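Local structure of SnoaL-like domain protein (Mycobacterium hassiacum, 6P44) at residues Y14-F17 with V18-Q22; E37-V40 with G41-V44. The protein acts as a ketosteroid isomerase, shifting the double bond of 3-oxo-Delta5-steroids into conjugation with the ketone within an NTF2-like fold. The protein carries 1 engineered substitution. All blocks are in the same frame, centred on the assembly; numbering follows the deposited sequence.

Interaction 1 (Tyr14-Gln22) comes first along the chain, at the C-terminal end of helix 4-20. Interaction 2 (Glu37-Val44) follows in the loop that joins strand 34-37 to strand 45-46 at one edge of the mixed sheet. Their centres lie about 20 Å apart, on opposite sides of the centre of the chain, and their nearest atoms remain about 6 Å apart, so neither touches the other. Both do touch 3,4-dinitrophenol: Tyr14 and Val18 reach it from the helix, Asn38 from the loop. The two local arrangements thus set residues of separate parts of the SnoaL-like domain against different atoms of one bound ligand.

Interaction 1: Y14-F17 with V18-Q22. With DNX (3,4-dinitrophenol), chain H.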
# COMPACT_ATOMS: atom_id res chain seq x y z
N TYR B 14 3.56 4.79 -16.08
CA TYR B 14 3.94 3.42 -15.79
C TYR B 14 2.88 2.46 -16.32
O TYR B 14 3.19 1.49 -17.02
CB TYR B 14 4.11 3.27 -14.28
CG TYR B 14 4.32 1.85 -13.83
CD1 TYR B 14 5.52 1.22 -14.04
CD2 TYR B 14 3.30 1.14 -13.21
CE1 TYR B 14 5.72 -0.08 -13.65
CE2 TYR B 14 3.50 -0.17 -12.80
CZ TYR B 14 4.72 -0.78 -13.02
OH TYR B 14 4.96 -2.08 -12.64
N LEU B 15 1.61 2.74 -16.01
CA LEU B 15 0.53 1.85 -16.44
C LEU B 15 0.39 1.86 -17.96
O LEU B 15 0.03 0.83 -18.54
CB LEU B 15 -0.77 2.19 -15.70
CG LEU B 15 -0.71 1.91 -14.18
CD1 LEU B 15 -1.98 2.35 -13.44
CD2 LEU B 15 -0.39 0.44 -13.87
N GLU B 16 0.63 3.00 -18.60
CA GLU B 16 0.66 3.04 -20.06
C GLU B 16 1.71 2.10 -20.62
O GLU B 16 1.44 1.30 -21.53
CB GLU B 16 0.93 4.47 -20.52
CG GLU B 16 1.16 4.60 -22.01
CD GLU B 16 1.66 5.96 -22.39
OE1 GLU B 16 1.54 6.88 -21.55
OE2 GLU B 16 2.18 6.09 -23.52
N PHE B 17 2.94 2.19 -20.10
CA PHE B 17 4.03 1.37 -20.62
C PHE B 17 3.82 -0.11 -20.30
O PHE B 17 4.24 -0.97 -21.08
CB PHE B 17 5.36 1.86 -20.04
CG PHE B 17 5.66 3.30 -20.33
CD1 PHE B 17 5.27 3.89 -21.52
CD2 PHE B 17 6.35 4.07 -19.40
CE1 PHE B 17 5.56 5.23 -21.77
CE2 PHE B 17 6.65 5.39 -19.65
CZ PHE B 17 6.25 5.97 -20.84
N VAL B 18 3.20 -0.42 -19.16
CA VAL B 18 2.81 -1.81 -18.89
C VAL B 18 1.82 -2.29 -19.95
O VAL B 18 1.97 -3.37 -20.53
CB VAL B 18 2.23 -1.94 -17.47
CG1 VAL B 18 1.53 -3.29 -17.27
CG2 VAL B 18 3.32 -1.76 -16.42
N ALA B 19 0.77 -1.50 -20.21
CA ALA B 19 -0.25 -1.91 -21.17
C ALA B 19 0.33 -2.10 -22.57
O ALA B 19 -0.17 -2.92 -23.34
CB ALA B 19 -1.36 -0.86 -21.22
N LYS B 20 1.37 -1.35 -22.91
CA LYS B 20 1.96 -1.43 -24.24
C LYS B 20 3.09 -2.44 -24.33
O LYS B 20 3.59 -2.69 -25.44
CB LYS B 20 2.49 -0.06 -24.64
CG LYS B 20 1.40 0.94 -24.87
CD LYS B 20 1.96 2.29 -25.21
CE LYS B 20 0.84 3.27 -25.48
NZ LYS B 20 1.37 4.60 -25.88
N GLY B 21 3.50 -3.03 -23.22
CA GLY B 21 4.60 -3.99 -23.23
C GLY B 21 5.92 -3.33 -23.55
O GLY B 21 6.63 -3.78 -24.44
N GLN B 22 6.26 -2.25 -22.83
CA GLN B 22 7.43 -1.43 -23.13
C GLN B 22 8.36 -1.40 -21.92
O GLN B 22 8.40 -0.40 -21.18
CB GLN B 22 7.02 -0.02 -23.54
CG GLN B 22 6.32 0.06 -24.89
CD GLN B 22 5.88 1.47 -25.24
OE1 GLN B 22 5.41 2.23 -24.39
NE2 GLN B 22 6.05 1.84 -26.49
C1 DNX H . 3.04 -4.56 -11.62
C2 DNX H . 3.47 -5.01 -12.86
C3 DNX H . 3.30 -6.33 -13.18
N3 DNX H . 3.79 -6.76 -14.49
C4 DNX H . 2.69 -7.21 -12.30
N4 DNX H . 2.50 -8.63 -12.61
C5 DNX H . 2.25 -6.76 -11.07
C6 DNX H . 2.43 -5.43 -10.73
O1 DNX H . 3.23 -3.25 -11.29
O31 DNX H . 4.95 -7.11 -14.58
O32 DNX H . 3.02 -6.72 -15.45
O41 DNX H . 2.64 -9.44 -11.71
O42 DNX H . 2.20 -8.94 -13.75
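Val18 lays its CG2 methyl over one face of the Tyr14 ring, one helical turn earlier. The methyl stands 4.0 Å from the ring centroid and 17° off the ring normal, a CH-pi contact offset toward the rim, with Val18 CG2 and Tyr14 CZ 3.8 Å apart. The side chain of Tyr14 leaves the helix with CG anti to the backbone N (chi1 172°), which carries the ring across to this methyl while its hydroxyl end projects toward the ligand. There Tyr14 OH and DNX O1 share a very short hydrogen bond of 2.5 Å, O1 lying at the ring edge and in the ring plane. Tyr55 OH also bonds to Tyr14 OH, so the phenol oxygen is held from two sources. In the backbone of the same turn, Val18 N bonds to Tyr14 O (2.9 Å) and Ala19 N to Leu15 O (3.0 Å). Farther along the helix, Lys20 NZ meets Glu16 OE2 on its anti side, tilted out of the carboxylate plane, in a 2.9 Å salt bridge; it rests on one of two Lys20 conformers and is therefore doubtful as a lasting tie. The helix then stops at a Schellman motif: Gly21 takes positive phi, Gln22 N returns to Phe17 O at 3.0 Å, and Gly21 N bonds to Val18 O. Gln22, which is also the N-cap of helix 23-29, brings OE1 within 3.3 Å of Phe17 CD1, its amide plane 52° from the ring. A short phenol bond from this first helix is consistent with the oxyanion hole of ketosteroid isomerases.

Interaction 2: E37-V40 with G41-V44; sequences ENPV and GSEV. Engineered in segment 37-40: Asn38 (natural residue Asp). With DNX (3,4-dinitrophenol), chain H.
A type II beta turn, Pro39 to Ser42, shapes the loop beside the dinitrophenol pocket; the Gly41 amide is bound by the Glu37 carboxylate and the Ser42 amide by the Pro39 carbonyl. Gly41 N gives a nearly straight hydrogen bond (174°, 3.0 Å) to Glu37 OE2, which receives it on the anti lone pair. Glu37 has CG anti to the backbone N (chi1 -167°) and an extended chain that takes the carboxylate from the end of strand 34-37 to the turn. Gly41 adopts phi 102°, where a beta carbon would collide with Val40 O. Pro39, preceded by a cis peptide bond, offers its carbonyl oxygen twice to Ser42: the hydroxyl OG bonds to Pro39 O at 2.7 Å in the carbonyl plane, and Ser42 N closes the turn on the same oxygen at 3.1 Å from a tilted direction. Val40 packs against Glu76 of the second subunit.

Asn38, engineered from Asp at what is probably the general-base position of the family, points into the pocket. Its OD1 bonds to Trp115 NE1, which fixes the rotation of the amide, while ND2 sits over the face of the ligand ring, 3.4 Å from DNX C5. Two waters bridge polar groups of the loop. One donates to both Glu37 OE2 and Ser42 O, tying the carboxylate to the second half of the turn. The other accepts from Asn38 N at 2.9 Å and donates to Ser42 OG and Glu43 O, the bond to Ser42 OG measuring 2.8 Å.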
# COMPACT_ATOMS: atom_id res chain seq x y z
N GLU B 37 9.78 -4.72 -5.45
CA GLU B 37 9.40 -5.91 -4.70
C GLU B 37 8.04 -6.34 -5.23
O GLU B 37 7.01 -5.76 -4.87
CB GLU B 37 9.41 -5.63 -3.20
CG GLU B 37 9.33 -6.86 -2.35
CD GLU B 37 9.38 -6.56 -0.85
OE1 GLU B 37 9.91 -5.50 -0.46
OE2 GLU B 37 8.91 -7.39 -0.05
N ASN B 38 8.03 -7.34 -6.11
CA ASN B 38 6.82 -7.78 -6.80
C ASN B 38 6.83 -9.30 -6.91
O ASN B 38 7.54 -9.84 -7.77
CB ASN B 38 6.72 -7.16 -8.19
CG ASN B 38 5.48 -7.59 -8.90
OD1 ASN B 38 4.55 -8.09 -8.27
ND2 ASN B 38 5.43 -7.40 -10.22
N PRO B 39 6.04 -10.01 -6.11
CA PRO B 39 5.16 -9.49 -5.06
C PRO B 39 5.94 -9.17 -3.79
O PRO B 39 7.05 -9.67 -3.58
CB PRO B 39 4.22 -10.66 -4.79
CG PRO B 39 5.07 -11.85 -5.03
CD PRO B 39 5.94 -11.48 -6.22
N VAL B 40 5.32 -8.39 -2.90
CA VAL B 40 5.86 -8.25 -1.56
C VAL B 40 6.05 -9.63 -0.96
O VAL B 40 5.21 -10.52 -1.13
CB VAL B 40 4.96 -7.33 -0.73
CG1 VAL B 40 5.34 -7.37 0.75
CG2 VAL B 40 5.05 -5.91 -1.30
N GLY B 41 7.19 -9.82 -0.29
CA GLY B 41 7.60 -11.10 0.25
C GLY B 41 8.65 -11.81 -0.56
O GLY B 41 9.27 -12.76 -0.07
N SER B 42 8.86 -11.41 -1.81
CA SER B 42 9.87 -12.00 -2.66
C SER B 42 11.14 -11.14 -2.66
O SER B 42 11.13 -9.98 -2.25
CB SER B 42 9.36 -12.20 -4.09
OG SER B 42 9.08 -10.96 -4.74
N GLU B 43 12.24 -11.73 -3.13
CA GLU B 43 13.51 -11.03 -3.11
C GLU B 43 13.43 -9.74 -3.93
O GLU B 43 12.98 -9.73 -5.07
CB GLU B 43 14.64 -11.92 -3.63
CG GLU B 43 15.99 -11.28 -3.39
CD GLU B 43 17.17 -12.07 -3.89
OE1 GLU B 43 17.01 -13.24 -4.29
OE2 GLU B 43 18.29 -11.50 -3.86
N VAL B 44 13.91 -8.65 -3.33
CA VAL B 44 13.86 -7.34 -3.95
C VAL B 44 14.84 -7.25 -5.12
O VAL B 44 15.98 -7.73 -5.04
CB VAL B 44 14.19 -6.26 -2.89
CG1 VAL B 44 14.23 -4.87 -3.52
CG2 VAL B 44 13.17 -6.26 -1.78
C1 DNX H . 3.04 -4.56 -11.62
C2 DNX H . 3.47 -5.01 -12.86
C3 DNX H . 3.30 -6.33 -13.18
N3 DNX H . 3.79 -6.76 -14.49
C4 DNX H . 2.69 -7.21 -12.30
N4 DNX H . 2.50 -8.63 -12.61
C5 DNX H . 2.25 -6.76 -11.07
C6 DNX H . 2.43 -5.43 -10.73
O1 DNX H . 3.23 -3.25 -11.29
O31 DNX H . 4.95 -7.11 -14.58
O32 DNX H . 3.02 -6.72 -15.45
O41 DNX H . 2.64 -9.44 -11.71
O42 DNX H . 2.20 -8.94 -13.75
O HOH W 1 10.96 -9.18 0.51
O HOH W 2 10.46 -8.89 -5.97